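Local coordinates for protein putative mandelate racemase (Salmonella typhimurium, PDB 2O56) that binds magnesium as a member of the enolase superfamily and may act as a hydro-lyase, although its substrate is not established, at residues 7-12 with 61-66; 52-57 with 92-97. All coordinates share one frame; numbering follows the deposited sequence.

In the fold
Both contacts belong to the N-terminal domain typical of the mandelate racemase family and share helix 52-66. Along the chain the segments alternate between the contacts: 7-12, 52-57, 61-66, then 92-97. Contact 1 lays the later part of helix 52-66 on strand 6-13 of the antiparallel sheet; contact 2 sets its first turns against the start of helix 93-114. Their centres lie about 14 Å apart, and they touch where Ile11 CG2 comes 3.9 Å from Ile56 O and Leu62 CD2 4.1 Å from Phe95 CZ. One helix thus packs on both the sheet and a second helix. Both contacts reach the second subunit, and both lie away from the magnesium site.

Contact 1 (7-12 with 61-66); sequences TSVDII and DLSAII
Val9 and Ser63 meet without a flat side chain between them: no ring, amide or carboxylate enters the interface from either segment, so there are no faces or edges to stack. Instead, an isopropyl group sits against a hydroxymethyl. CG1 of Val9 lies anti to its backbone N (chi1 -179°) and comes 3.2 Å from OG of Ser63, a snug carbon-to-oxygen approach with no hydrogen bond across the segments. The other branch, CG2, meets CB of Ser63 at 3.9 Å and, farther along, the end of Ile66, whose CD1 is 4.3 Å away. Ile11, the next residue facing the helix, brings only its tip: CD1 stands 3.9 Å from OG of Ser63.

The segments 7-12 and 61-66 run nearly antiparallel (168°), their axes approaching to 8.5 Å, a helix lying on a sheet. So close a seat suits a small residue, and serine fits at the point where CA of Val9 and CA of Ser63 are 6.3 Å apart. Beta-branched valine and isoleucine suit the strand, giving it an apolar surface towards the helix. Val9 also packs on Val30 of the neighbouring strand, Ser63 touches Val398 on the other neighbour, and Ile66 reaches Ile102 of helix 93-114.

The hydroxyl of Ser63 is turned back beside its own backbone N (chi1 -63°), where it hydrogen-bonds to the carbonyl O of Ala59 one turn earlier. A polar atom buried among methyl groups is therefore satisfied within its own helix, and the contact with the strand is held by apolar packing.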
loop_
_atom_site.group_PDB
_atom_site.type_symbol
_atom_site.label_atom_id
_atom_site.label_comp_id
_atom_site.label_asym_id
_atom_site.label_seq_id
_atom_site.Cartn_x
_atom_site.Cartn_y
_atom_site.Cartn_z
ATOM N N THR A 7 21.368 0.301 47.251
ATOM C CA THR A 7 21.479 1.203 48.407
ATOM C C THR A 7 21.877 2.618 48.012
ATOM O O THR A 7 21.450 3.586 48.642
ATOM C CB THR A 7 22.427 0.637 49.495
ATOM O OG1 THR A 7 23.660 0.235 48.890
ATOM C CG2 THR A 7 21.798 -0.558 50.163
ATOM N N SER A 8 22.677 2.737 46.948
ATOM C CA SER A 8 23.059 4.036 46.419
ATOM C C SER A 8 23.558 3.900 44.976
ATOM O O SER A 8 23.901 2.802 44.529
ATOM C CB SER A 8 24.174 4.650 47.278
ATOM O OG SER A 8 25.398 3.961 47.055
ATOM N N VAL A 9 23.586 5.021 44.255
ATOM C CA VAL A 9 24.106 5.053 42.901
ATOM C C VAL A 9 25.045 6.247 42.803
ATOM O O VAL A 9 24.673 7.348 43.176
ATOM C CB VAL A 9 22.976 5.208 41.822
ATOM C CG1 VAL A 9 23.592 5.218 40.408
ATOM C CG2 VAL A 9 21.955 4.102 41.929
ATOM N N ASP A 10 26.255 6.015 42.313
ATOM C CA ASP A 10 27.194 7.083 42.058
ATOM C C ASP A 10 27.185 7.365 40.580
ATOM O O ASP A 10 27.271 6.445 39.770
ATOM C CB ASP A 10 28.600 6.681 42.500
ATOM C CG ASP A 10 28.641 6.203 43.939
ATOM O OD1 ASP A 10 28.385 7.024 44.841
ATOM O OD2 ASP A 10 28.902 5.000 44.172
ATOM N N ILE A 11 27.059 8.638 40.230
ATOM C CA ILE A 11 27.134 9.054 38.840
ATOM C C ILE A 11 28.447 9.808 38.645
ATOM O O ILE A 11 28.637 10.897 39.193
ATOM C CB ILE A 11 25.886 9.879 38.431
ATOM C CG1 ILE A 11 24.615 9.057 38.685
ATOM C CG2 ILE A 11 25.955 10.228 36.952
ATOM C CD1 ILE A 11 23.961 9.259 40.035
ATOM N N ILE A 12 29.351 9.197 37.882
ATOM C CA ILE A 12 30.761 9.578 37.857
ATOM C C ILE A 12 31.162 10.290 36.557
ATOM O O ILE A 12 31.043 9.740 35.462
ATOM C CB ILE A 12 31.673 8.331 38.108
ATOM C CG1 ILE A 12 31.329 7.694 39.456
ATOM C CG2 ILE A 12 33.163 8.701 38.051
ATOM C CD1 ILE A 12 31.722 6.250 39.611
ATOM N N ASP A 61 18.515 11.557 38.025
ATOM C CA ASP A 61 17.050 11.505 38.202
ATOM C C ASP A 61 16.473 10.089 38.146
ATOM O O ASP A 61 15.589 9.740 38.950
ATOM C CB ASP A 61 16.339 12.396 37.182
ATOM C CG ASP A 61 16.455 13.878 37.507
ATOM O OD1 ASP A 61 16.879 14.246 38.643
ATOM O OD2 ASP A 61 16.123 14.677 36.607
ATOM N N LEU A 62 16.956 9.288 37.193
ATOM C CA LEU A 62 16.582 7.862 37.091
ATOM C C LEU A 62 17.017 7.047 38.324
ATOM O O LEU A 62 16.262 6.220 38.836
ATOM C CB LEU A 62 17.104 7.244 35.775
ATOM C CG LEU A 62 16.413 7.716 34.485
ATOM C CD1 LEU A 62 17.127 7.286 33.202
ATOM C CD2 LEU A 62 14.987 7.256 34.458
ATOM N N SER A 63 18.214 7.326 38.834
ATOM C CA SER A 63 18.719 6.643 40.024
ATOM C C SER A 63 17.798 6.765 41.229
ATOM O O SER A 63 17.608 5.785 41.949
ATOM C CB SER A 63 20.124 7.111 40.354
ATOM O OG SER A 63 21.002 6.755 39.292
ATOM N N ALA A 64 17.197 7.943 41.414
ATOM C CA ALA A 64 16.218 8.169 42.479
ATOM C C ALA A 64 15.102 7.154 42.495
ATOM O O ALA A 64 14.595 6.822 43.560
ATOM C CB ALA A 64 15.641 9.578 42.406
ATOM N N ILE A 65 14.707 6.654 41.327
ATOM C CA ILE A 65 13.527 5.792 41.258
ATOM C C ILE A 65 13.824 4.307 41.444
ATOM O O ILE A 65 12.900 3.516 41.647
ATOM C CB ILE A 65 12.606 6.071 40.025
ATOM C CG1 ILE A 65 13.186 5.497 38.745
ATOM C CG2 ILE A 65 12.346 7.567 39.871
ATOM C CD1 ILE A 65 12.135 5.267 37.661
ATOM N N ILE A 66 15.110 3.943 41.413
ATOM C CA ILE A 66 15.515 2.554 41.591
ATOM C C ILE A 66 16.153 2.198 42.960
ATOM O O ILE A 66 16.397 1.027 43.249
ATOM C CB ILE A 66 16.439 2.101 40.442
ATOM C CG1 ILE A 66 17.840 2.669 40.632
ATOM C CG2 ILE A 66 15.808 2.488 39.085
ATOM C CD1 ILE A 66 18.821 2.270 39.588
#

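Contact 2 (52-57 with 92-97); sequences ASAGIG and GGIFSA
Ile94 reaches across to Ala54 in a helix-helix contact of the alpha+beta N-terminal (capping) domain found in the mandelate racemase family, where the start of helix 93-114 lies beside the start of helix 52-66. From CB the chain divides. CB itself stands back, 4.5 Å from CB of Ala54. The short branch does the touching: CG2, anti to the backbone N, is 3.6 Å from CB of Ala54 and also rests on the backbone of the facing helix, 3.8 Å from N of Gly55. The longer branch takes a looser course past the same methyl. CG1 lies beside its own backbone N (chi1 -50°), and both it and the terminal CD1 stay 4.3 Å from CB of Ala54, so CG2 makes the close contact and the longer branch passes loosely alongside.

Residue size explains the fit. Alanine offers a single methyl, and Gly55 leaves its backbone bare beside Ile94, so that CG2 can rest against its N; CA of Gly55 and CA of Ile94 are 5.6 Å apart, close for two helices. Isoleucine, branched at CB, supplies a methyl close to its backbone that fits against Ala54 and Gly55. The side chain as a whole also packs on Leu46 and on Ile94 of the second subunit, while Ala54 meets Ala54 of that subunit. Such self-pairs are consistent with a nearby twofold axis, and the helices packed together here also build the subunit interface.

Gly92 takes the N-cap position with a phi of 149°, readily reached by glycine, and its carbonyl O accepts a hydrogen bond from N of Ser96 at 2.8 Å, closing the first turn.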
loop_
_atom_site.group_PDB
_atom_site.type_symbol
_atom_site.label_atom_id
_atom_site.label_comp_id
_atom_site.label_asym_id
_atom_site.label_seq_id
_atom_site.Cartn_x
_atom_site.Cartn_y
_atom_site.Cartn_z
ATOM N N ALA A 52 26.545 15.555 27.342
ATOM C CA ALA A 52 27.036 14.846 28.545
ATOM C C ALA A 52 26.536 15.333 29.926
ATOM O O ALA A 52 26.203 14.511 30.777
ATOM C CB ALA A 52 28.569 14.708 28.526
ATOM N N SER A 53 26.428 16.645 30.138
ATOM C CA SER A 53 25.830 17.161 31.387
ATOM C C SER A 53 24.397 16.705 31.566
ATOM O O SER A 53 23.965 16.451 32.690
ATOM C CB SER A 53 25.880 18.703 31.490
ATOM O OG SER A 53 27.173 19.216 31.223
ATOM N N ALA A 54 23.657 16.616 30.454
ATOM C CA ALA A 54 22.271 16.148 30.466
ATOM C C ALA A 54 22.218 14.676 30.872
ATOM O O ALA A 54 21.353 14.253 31.659
ATOM C CB ALA A 54 21.650 16.331 29.081
ATOM N N GLY A 55 23.156 13.901 30.333
ATOM C CA GLY A 55 23.265 12.497 30.669
ATOM C C GLY A 55 23.474 12.258 32.151
ATOM O O GLY A 55 22.893 11.323 32.707
ATOM N N ILE A 56 24.313 13.097 32.776
ATOM C CA ILE A 56 24.567 13.068 34.220
ATOM C C ILE A 56 23.306 13.336 35.046
ATOM O O ILE A 56 22.976 12.561 35.952
ATOM C CB ILE A 56 25.696 14.081 34.626
ATOM C CG1 ILE A 56 27.048 13.564 34.169
ATOM C CG2 ILE A 56 25.755 14.271 36.139
ATOM C CD1 ILE A 56 28.069 14.667 33.982
ATOM N N GLY A 57 22.593 14.418 34.725
ATOM C CA GLY A 57 21.364 14.759 35.433
ATOM C C GLY A 57 20.271 13.724 35.225
ATOM O O GLY A 57 19.430 13.497 36.121
ATOM N N GLY A 92 14.128 9.215 23.440
ATOM C CA GLY A 92 15.121 10.266 23.248
ATOM C C GLY A 92 16.519 9.772 23.581
ATOM O O GLY A 92 16.676 8.850 24.381
ATOM N N GLY A 93 17.523 10.378 22.946
ATOM C CA GLY A 93 18.917 9.956 23.091
ATOM C C GLY A 93 19.541 10.186 24.464
ATOM O O GLY A 93 20.236 9.329 24.980
ATOM N N ILE A 94 19.278 11.336 25.061
ATOM C CA ILE A 94 19.706 11.595 26.443
ATOM C C ILE A 94 18.997 10.665 27.424
ATOM O O ILE A 94 19.637 10.057 28.305
ATOM C CB ILE A 94 19.397 13.035 26.886
ATOM C CG1 ILE A 94 19.893 14.050 25.854
ATOM C CG2 ILE A 94 19.918 13.289 28.347
ATOM C CD1 ILE A 94 21.380 13.956 25.469
ATOM N N PHE A 95 17.680 10.556 27.279
ATOM C CA PHE A 95 16.913 9.679 28.145
ATOM C C PHE A 95 17.432 8.233 28.073
ATOM O O PHE A 95 17.748 7.618 29.092
ATOM C CB PHE A 95 15.433 9.713 27.789
ATOM C CG PHE A 95 14.571 9.212 28.896
ATOM C CD1 PHE A 95 13.986 10.097 29.775
ATOM C CD2 PHE A 95 14.402 7.851 29.113
ATOM C CE1 PHE A 95 13.230 9.640 30.817
ATOM C CE2 PHE A 95 13.632 7.394 30.188
ATOM C CZ PHE A 95 13.051 8.296 31.015
ATOM N N SER A 96 17.552 7.735 26.844
ATOM C CA SER A 96 18.004 6.382 26.555
ATOM C C SER A 96 19.407 6.098 27.078
ATOM O O SER A 96 19.632 5.044 27.658
ATOM C CB SER A 96 17.998 6.140 25.062
ATOM O OG SER A 96 18.405 4.821 24.774
ATOM N N ALA A 97 20.338 7.025 26.856
ATOM C CA ALA A 97 21.735 6.837 27.286
ATOM C C ALA A 97 21.880 6.732 28.803
ATOM O O ALA A 97 22.693 5.953 29.319
ATOM C CB ALA A 97 22.641 7.938 26.717
#